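PDB 2OOC: histidine phosphotransferase from Caulobacter crescentus, which probably relays phosphoryl groups through a histidine of its Hpt domain in the signalling that controls stalk biogenesis. Local coordinates for residues A10-F24 with A94-Q106. Numbering follows the deposited sequence.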
ATOM      1  N   ALA A  10       5.324  -1.889   7.969  1.00 32.15           N
ATOM      2  CA  ALA A  10       4.371  -0.942   7.342  1.00 29.96           C
ATOM      3  C   ALA A  10       2.978  -1.551   7.192  1.00 27.97           C
ATOM      4  O   ALA A  10       1.940  -0.829   7.222  1.00 30.08           O
ATOM      5  CB  ALA A  10       4.923  -0.487   5.942  1.00 27.72           C
ATOM      6  N   VAL A  11       2.924  -2.862   6.973  1.00 25.81           N
ATOM      7  CA  VAL A  11       1.658  -3.534   6.642  1.00 26.28           C
ATOM      8  C   VAL A  11       1.284  -4.542   7.707  1.00 28.69           C
ATOM      9  O   VAL A  11       2.098  -5.344   8.110  1.00 27.00           O
ATOM     10  CB  VAL A  11       1.746  -4.187   5.290  1.00 25.58           C
ATOM     11  CG1 VAL A  11       0.459  -4.852   4.870  1.00 26.12           C
ATOM     12  CG2 VAL A  11       2.094  -3.144   4.237  1.00 27.98           C
ATOM     13  N   ASP A  12       0.024  -4.474   8.147  1.00 25.81           N
ATOM     14  CA  ASP A  12      -0.495  -5.409   9.117  1.00 27.74           C
ATOM     15  C   ASP A  12      -0.966  -6.623   8.395  1.00 26.00           C
ATOM     16  O   ASP A  12      -2.133  -6.655   7.918  1.00 25.02           O
ATOM     17  CB  ASP A  12      -1.685  -4.747   9.855  1.00 28.52           C
ATOM     18  CG  ASP A  12      -2.073  -5.499  11.073  1.00 33.34           C
ATOM     19  OD1 ASP A  12      -1.871  -6.741  11.067  1.00 31.87           O
ATOM     20  OD2 ASP A  12      -2.598  -4.837  12.004  1.00 41.28           O
ATOM     21  N   PHE A  13      -0.116  -7.641   8.234  1.00 23.85           N
ATOM     22  CA  PHE A  13      -0.493  -8.748   7.395  1.00 23.74           C
ATOM     23  C   PHE A  13      -1.572  -9.618   8.047  1.00 24.25           C
ATOM     24  O   PHE A  13      -2.304 -10.355   7.380  1.00 27.36           O
ATOM     25  CB  PHE A  13       0.741  -9.575   6.933  1.00 26.33           C
ATOM     26  CG  PHE A  13       1.555  -8.872   5.895  1.00 26.21           C
ATOM     27  CD1 PHE A  13       1.080  -8.710   4.614  1.00 27.31           C
ATOM     28  CD2 PHE A  13       2.751  -8.348   6.213  1.00 28.90           C
ATOM     29  CE1 PHE A  13       1.863  -8.023   3.640  1.00 28.31           C
ATOM     30  CE2 PHE A  13       3.488  -7.678   5.258  1.00 25.36           C
ATOM     31  CZ  PHE A  13       3.060  -7.513   4.003  1.00 27.99           C
ATOM     32  N   ALA A  14      -1.709  -9.496   9.381  1.00 23.58           N
ATOM     33  CA  ALA A  14      -2.814 -10.196  10.055  1.00 25.02           C
ATOM     34  C   ALA A  14      -4.170  -9.685   9.541  1.00 21.69           C
ATOM     35  O   ALA A  14      -5.134 -10.451   9.335  1.00 22.04           O
ATOM     36  CB  ALA A  14      -2.698  -9.995  11.526  1.00 23.92           C
ATOM     37  N   TYR A  15      -4.264  -8.375   9.333  1.00 23.72           N
ATOM     38  CA  TYR A  15      -5.480  -7.757   8.790  1.00 23.88           C
ATOM     39  C   TYR A  15      -5.808  -8.303   7.420  1.00 21.94           C
ATOM     40  O   TYR A  15      -6.911  -8.764   7.134  1.00 23.99           O
ATOM     41  CB  TYR A  15      -5.340  -6.226   8.779  1.00 23.35           C
ATOM     42  CG  TYR A  15      -6.564  -5.518   8.266  1.00 21.06           C
ATOM     43  CD1 TYR A  15      -6.764  -5.365   6.893  1.00 22.11           C
ATOM     44  CD2 TYR A  15      -7.546  -5.041   9.129  1.00 22.96           C
ATOM     45  CE1 TYR A  15      -7.911  -4.784   6.408  1.00 24.39           C
ATOM     46  CE2 TYR A  15      -8.698  -4.439   8.648  1.00 22.52           C
ATOM     47  CZ  TYR A  15      -8.850  -4.319   7.275  1.00 23.68           C
ATOM     48  OH  TYR A  15      -9.984  -3.677   6.869  1.00 25.74           O
ATOM     49  N   LEU A  16      -4.776  -8.335   6.576  1.00 23.68           N
ATOM     50  CA  LEU A  16      -4.992  -8.844   5.225  1.00 26.63           C
ATOM     51  C   LEU A  16      -5.350 -10.341   5.206  1.00 23.96           C
ATOM     52  O   LEU A  16      -6.275 -10.780   4.520  1.00 24.80           O
ATOM     53  CB  LEU A  16      -3.744  -8.598   4.388  1.00 30.66           C
ATOM     54  CG  LEU A  16      -3.997  -8.958   2.920  1.00 33.85           C
ATOM     55  CD1 LEU A  16      -5.306  -8.355   2.362  1.00 35.40           C
ATOM     56  CD2 LEU A  16      -2.775  -8.505   2.164  1.00 39.64           C
ATOM     57  N   GLU A  17      -4.666 -11.128   6.045  1.00 24.07           N
ATOM     58  CA  GLU A  17      -4.982 -12.522   6.126  1.00 26.19           C
ATOM     59  C   GLU A  17      -6.380 -12.715   6.642  1.00 23.03           C
ATOM     60  O   GLU A  17      -7.134 -13.595   6.230  1.00 23.77           O
ATOM     61  CB  GLU A  17      -3.923 -13.238   7.010  1.00 24.38           C
ATOM     62  CG  GLU A  17      -2.567 -13.265   6.361  1.00 23.50           C
ATOM     63  CD  GLU A  17      -1.421 -13.556   7.277  1.00 38.27           C
ATOM     64  OE1 GLU A  17      -1.662 -13.657   8.513  1.00 38.03           O
ATOM     65  OE2 GLU A  17      -0.270 -13.649   6.747  1.00 33.31           O
ATOM     66  N   GLY A  18      -6.836 -11.880   7.600  1.00 22.56           N
ATOM     67  CA  GLY A  18      -8.238 -11.977   8.003  1.00 21.17           C
ATOM     68  C   GLY A  18      -9.260 -11.650   6.898  1.00 20.53           C
ATOM     69  O   GLY A  18     -10.283 -12.274   6.832  1.00 22.48           O
ATOM     70  N   PHE A  19      -8.992 -10.591   6.171  1.00 23.39           N
ATOM     71  CA  PHE A  19      -9.800 -10.221   4.992  1.00 25.89           C
ATOM     72  C   PHE A  19      -9.950 -11.422   4.037  1.00 26.50           C
ATOM     73  O   PHE A  19     -11.019 -11.719   3.547  1.00 28.53           O
ATOM     74  CB  PHE A  19      -9.135  -9.072   4.286  1.00 25.70           C
ATOM     75  CG  PHE A  19      -9.924  -8.548   3.137  1.00 32.02           C
ATOM     76  CD1 PHE A  19      -9.782  -9.088   1.857  1.00 34.39           C
ATOM     77  CD2 PHE A  19     -10.882  -7.549   3.353  1.00 33.97           C
ATOM     78  CE1 PHE A  19     -10.565  -8.663   0.811  1.00 43.45           C
ATOM     79  CE2 PHE A  19     -11.637  -7.074   2.300  1.00 45.90           C
ATOM     80  CZ  PHE A  19     -11.487  -7.629   1.022  1.00 40.51           C
ATOM     81  N   ALA A  20      -8.867 -12.178   3.955  1.00 27.19           N
ATOM     82  CA  ALA A  20      -8.791 -13.403   3.127  1.00 25.47           C
ATOM     83  C   ALA A  20      -9.348 -14.635   3.802  1.00 28.09           C
ATOM     84  O   ALA A  20      -9.342 -15.738   3.231  1.00 27.53           O
ATOM     85  CB  ALA A  20      -7.352 -13.584   2.757  1.00 24.71           C
ATOM     86  N   ALA A  21      -9.828 -14.518   5.041  1.00 25.72           N
ATOM     87  CA  ALA A  21     -10.228 -15.649   5.863  1.00 24.55           C
ATOM     88  C   ALA A  21      -9.093 -16.744   5.873  1.00 27.50           C
ATOM     89  O   ALA A  21      -9.345 -17.946   5.911  1.00 30.05           O
ATOM     90  CB  ALA A  21     -11.608 -16.222   5.449  1.00 26.91           C
ATOM     91  N   GLY A  22      -7.852 -16.305   5.850  1.00 26.75           N
ATOM     92  CA  GLY A  22      -6.747 -17.217   5.988  1.00 27.67           C
ATOM     93  C   GLY A  22      -6.318 -17.860   4.681  1.00 32.36           C
ATOM     94  O   GLY A  22      -5.315 -18.596   4.657  1.00 32.55           O
ATOM     95  N   ASP A  23      -7.003 -17.525   3.582  1.00 25.64           N
ATOM     96  CA  ASP A  23      -6.732 -18.184   2.300  1.00 23.63           C
ATOM     97  C   ASP A  23      -5.713 -17.451   1.520  1.00 26.66           C
ATOM     98  O   ASP A  23      -5.900 -16.290   1.081  1.00 25.72           O
ATOM     99  CB  ASP A  23      -8.017 -18.358   1.498  1.00 24.63           C
ATOM    100  CG  ASP A  23      -7.847 -19.356   0.356  1.00 26.96           C
ATOM    101  OD1 ASP A  23      -6.975 -19.084  -0.476  1.00 26.64           O
ATOM    102  OD2 ASP A  23      -8.587 -20.333   0.350  1.00 29.79           O
ATOM    103  N   PHE A  24      -4.591 -18.110   1.291  1.00 27.85           N
ATOM    104  CA  PHE A  24      -3.514 -17.425   0.619  1.00 28.57           C
ATOM    105  C   PHE A  24      -3.708 -17.057  -0.817  1.00 25.86           C
ATOM    106  O   PHE A  24      -3.048 -16.135  -1.262  1.00 26.35           O
ATOM    107  CB  PHE A  24      -2.173 -18.075   0.956  1.00 37.86           C
ATOM    108  CG  PHE A  24      -1.863 -17.909   2.421  1.00 47.58           C
ATOM    109  CD1 PHE A  24      -1.486 -16.653   2.929  1.00 49.40           C
ATOM    110  CD2 PHE A  24      -2.113 -18.946   3.329  1.00 60.23           C
ATOM    111  CE1 PHE A  24      -1.285 -16.475   4.277  1.00 52.64           C
ATOM    112  CE2 PHE A  24      -1.903 -18.760   4.692  1.00 56.00           C
ATOM    113  CZ  PHE A  24      -1.493 -17.521   5.162  1.00 56.96           C
ATOM    114  N   ALA A  94       7.636   2.073   1.968  1.00 20.17           N
ATOM    115  CA  ALA A  94       7.682   1.119   3.079  1.00 21.41           C
ATOM    116  C   ALA A  94       6.592   0.058   2.931  1.00 20.61           C
ATOM    117  O   ALA A  94       6.833  -1.110   3.232  1.00 21.68           O
ATOM    118  CB  ALA A  94       7.524   1.876   4.403  1.00 21.79           C
ATOM    119  N   ALA A  95       5.398   0.424   2.436  1.00 22.54           N
ATOM    120  CA  ALA A  95       4.361  -0.545   2.297  1.00 21.16           C
ATOM    121  C   ALA A  95       4.718  -1.517   1.142  1.00 19.01           C
ATOM    122  O   ALA A  95       4.555  -2.759   1.311  1.00 21.52           O
ATOM    123  CB  ALA A  95       3.002   0.185   2.052  1.00 21.74           C
ATOM    124  N   LEU A  96       5.255  -0.977   0.031  1.00 19.92           N
ATOM    125  CA  LEU A  96       5.633  -1.816  -1.086  1.00 18.86           C
ATOM    126  C   LEU A  96       6.784  -2.797  -0.714  1.00 21.13           C
ATOM    127  O   LEU A  96       6.839  -3.921  -1.168  1.00 20.66           O
ATOM    128  CB  LEU A  96       5.952  -0.976  -2.313  1.00 19.27           C
ATOM    129  CG  LEU A  96       4.700  -0.364  -2.930  1.00 21.63           C
ATOM    130  CD1 LEU A  96       5.169   0.660  -3.943  1.00 26.35           C
ATOM    131  CD2 LEU A  96       3.739  -1.346  -3.632  1.00 23.16           C
ATOM    132  N   LEU A  97       7.702  -2.303   0.121  1.00 21.83           N
ATOM    133  CA  LEU A  97       8.840  -3.085   0.607  1.00 20.79           C
ATOM    134  C   LEU A  97       8.348  -4.317   1.319  1.00 19.63           C
ATOM    135  O   LEU A  97       8.771  -5.435   1.061  1.00 19.85           O
ATOM    136  CB  LEU A  97       9.639  -2.186   1.558  1.00 19.39           C
ATOM    137  CG  LEU A  97      10.759  -2.925   2.249  1.00 20.32           C
ATOM    138  CD1 LEU A  97      11.951  -3.119   1.269  1.00 19.68           C
ATOM    139  CD2 LEU A  97      11.228  -2.037   3.396  1.00 21.19           C
ATOM    140  N   ASP A  98       7.369  -4.063   2.191  1.00 19.65           N
ATOM    141  CA  ASP A  98       6.745  -5.110   3.008  0.50 19.81           C
ATOM    142  C   ASP A  98       5.978  -6.120   2.152  1.00 21.49           C
ATOM    143  O   ASP A  98       6.120  -7.306   2.304  1.00 22.10           O
ATOM    144  CB  ASP A  98       5.752  -4.458   4.002  0.50 20.39           C
ATOM    145  CG  ASP A  98       6.344  -4.181   5.343  0.50 25.31           C
ATOM    146  OD1 ASP A  98       7.549  -3.850   5.357  0.50 32.62           O
ATOM    147  OD2 ASP A  98       5.573  -4.292   6.343  0.50 20.85           O
ATOM    148  N   ILE A  99       5.181  -5.593   1.251  1.00 23.08           N
ATOM    149  CA  ILE A  99       4.342  -6.425   0.390  1.00 23.56           C
ATOM    150  C   ILE A  99       5.179  -7.298  -0.510  1.00 24.53           C
ATOM    151  O   ILE A  99       4.915  -8.508  -0.646  1.00 24.27           O
ATOM    152  CB  ILE A  99       3.392  -5.536  -0.417  1.00 25.56           C
ATOM    153  CG1 ILE A  99       2.305  -5.021   0.533  1.00 23.75           C
ATOM    154  CG2 ILE A  99       2.797  -6.293  -1.619  1.00 26.34           C
ATOM    155  CD1 ILE A  99       1.517  -3.878  -0.092  1.00 28.16           C
ATOM    156  N   ALA A 100       6.226  -6.726  -1.115  1.00 22.22           N
ATOM    157  CA  ALA A 100       7.098  -7.505  -1.977  1.00 24.00           C
ATOM    158  C   ALA A 100       7.814  -8.621  -1.217  1.00 24.55           C
ATOM    159  O   ALA A 100       7.995  -9.765  -1.645  1.00 23.77           O
ATOM    160  CB  ALA A 100       8.112  -6.615  -2.709  1.00 26.92           C
ATOM    161  N   ALA A 101       8.242  -8.304  -0.005  1.00 21.33           N
ATOM    162  CA  ALA A 101       8.923  -9.257   0.845  1.00 21.94           C
ATOM    163  C   ALA A 101       8.028 -10.411   1.319  1.00 23.01           C
ATOM    164  O   ALA A 101       8.460 -11.554   1.452  1.00 25.00           O
ATOM    165  CB  ALA A 101       9.573  -8.532   2.065  1.00 23.35           C
ATOM    166  N   TYR A 102       6.748 -10.091   1.585  1.00 23.55           N
ATOM    167  CA  TYR A 102       5.777 -11.091   1.981  1.00 25.48           C
ATOM    168  C   TYR A 102       5.544 -12.052   0.829  1.00 26.48           C
ATOM    169  O   TYR A 102       5.528 -13.256   1.055  1.00 27.03           O
ATOM    170  CB  TYR A 102       4.493 -10.424   2.365  1.00 25.12           C
ATOM    171  CG  TYR A 102       3.373 -11.331   2.865  1.00 24.81           C
ATOM    172  CD1 TYR A 102       2.577 -12.000   1.974  1.00 28.96           C
ATOM    173  CD2 TYR A 102       3.111 -11.463   4.210  1.00 26.75           C
ATOM    174  CE1 TYR A 102       1.525 -12.778   2.399  1.00 31.68           C
ATOM    175  CE2 TYR A 102       2.042 -12.239   4.657  1.00 28.13           C
ATOM    176  CZ  TYR A 102       1.271 -12.893   3.736  1.00 29.41           C
ATOM    177  OH  TYR A 102       0.209 -13.687   4.118  1.00 33.38           O
ATOM    178  N   ALA A 103       5.413 -11.525  -0.374  1.00 26.92           N
ATOM    179  CA  ALA A 103       5.272 -12.375  -1.572  1.00 29.51           C
ATOM    180  C   ALA A 103       6.494 -13.275  -1.752  1.00 30.11           C
ATOM    181  O   ALA A 103       6.411 -14.479  -2.022  1.00 29.68           O
ATOM    182  CB  ALA A 103       5.028 -11.526  -2.794  1.00 30.56           C
ATOM    183  N   HIS A 104       7.694 -12.722  -1.537  1.00 25.62           N
ATOM    184  CA  HIS A 104       8.890 -13.504  -1.604  1.00 23.54           C
ATOM    185  C   HIS A 104       8.982 -14.642  -0.599  1.00 27.64           C
ATOM    186  O   HIS A 104       9.406 -15.742  -0.906  1.00 30.47           O
ATOM    187  CB  HIS A 104      10.094 -12.536  -1.430  1.00 23.78           C
ATOM    188  CG  HIS A 104      11.403 -13.116  -1.815  1.00 24.65           C
ATOM    189  ND1 HIS A 104      12.580 -12.789  -1.173  1.00 23.33           N
ATOM    190  CD2 HIS A 104      11.759 -13.979  -2.812  1.00 25.29           C
ATOM    191  CE1 HIS A 104      13.591 -13.415  -1.738  1.00 26.02           C
ATOM    192  NE2 HIS A 104      13.128 -14.123  -2.756  1.00 26.11           N
ATOM    193  N   GLU A 105       8.614 -14.331   0.632  1.00 26.89           N
ATOM    194  CA  GLU A 105       8.556 -15.289   1.707  0.50 29.58           C
ATOM    195  C   GLU A 105       7.620 -16.451   1.381  1.00 29.92           C
ATOM    196  O   GLU A 105       7.941 -17.591   1.714  1.00 33.20           O
ATOM    197  CB  GLU A 105       8.088 -14.593   2.984  0.50 29.83           C
ATOM    198  CG  GLU A 105       9.231 -13.901   3.689  0.50 27.36           C
ATOM    199  CD  GLU A 105       8.775 -12.840   4.694  0.50 34.74           C
ATOM    200  OE1 GLU A 105       7.607 -12.874   5.153  0.50 45.15           O
ATOM    201  OE2 GLU A 105       9.609 -11.955   5.016  0.50 42.08           O
ATOM    202  N   GLN A 106       6.485 -16.143   0.758  1.00 32.48           N
ATOM    203  CA  GLN A 106       5.533 -17.205   0.362  1.00 38.08           C
ATOM    204  C   GLN A 106       6.243 -18.148  -0.595  1.00 40.59           C
ATOM    205  O   GLN A 106       6.177 -19.383  -0.441  1.00 39.05           O
ATOM    206  CB  GLN A 106       4.280 -16.655  -0.336  1.00 39.63           C
ATOM    207  CG  GLN A 106       3.415 -15.673   0.447  1.00 49.16           C
ATOM    208  CD  GLN A 106       2.239 -16.299   1.184  1.00 64.16           C
ATOM    209  OE1 GLN A 106       1.125 -16.385   0.629  1.00 64.68           O
ATOM    210  NE2 GLN A 106       2.456 -16.685   2.464  1.00 64.17           N
TER
HETATM  211  O   HOH W   1       4.777  -5.829   8.313  1.00 39.65           O
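In the conformer given, Asp98 OD2 receives two bonds: Val11 N donates to it over 3.1 Å, from above the carboxylate plane, and a water donates to it while also donating to Val11 O, clipping both ends of one peptide residue to the carboxylate. Beside this grip, Ala10 CB sits 3.4 Å from Ala94 O, and Val11 CG2 reaches Ile99 CG1. One turn on, the rings of Phe13 and Tyr102 form an offset stack, centroids 4.2 Å apart and planes at 21°, with Tyr102 CD2 over the middle of the Phe13 face; Val11 CG1 lies over the opposite face, toward its rim. With chi1 at -178°, CG trans to the main-chain nitrogen, the Tyr102 ring extends across to helix 13-19, where its OH donates to the anti lone pair of Glu17 OE2 at 2.7 Å. The same hydroxyl meets the edge of the Phe24 ring, 3.2 Å from Phe24 CE1. A leucine replacing Tyr102 would probably leave Glu17 without its hydroxyl mate and Phe13 without a flat partner. Leu16 touches Leu31 of helix 24-41. Side chains thus bridge helix 13-19 and segment 94-106, axes 12.9 Å apart and crossing at -60°, beside the helical bundle characteristic of Hpt domains.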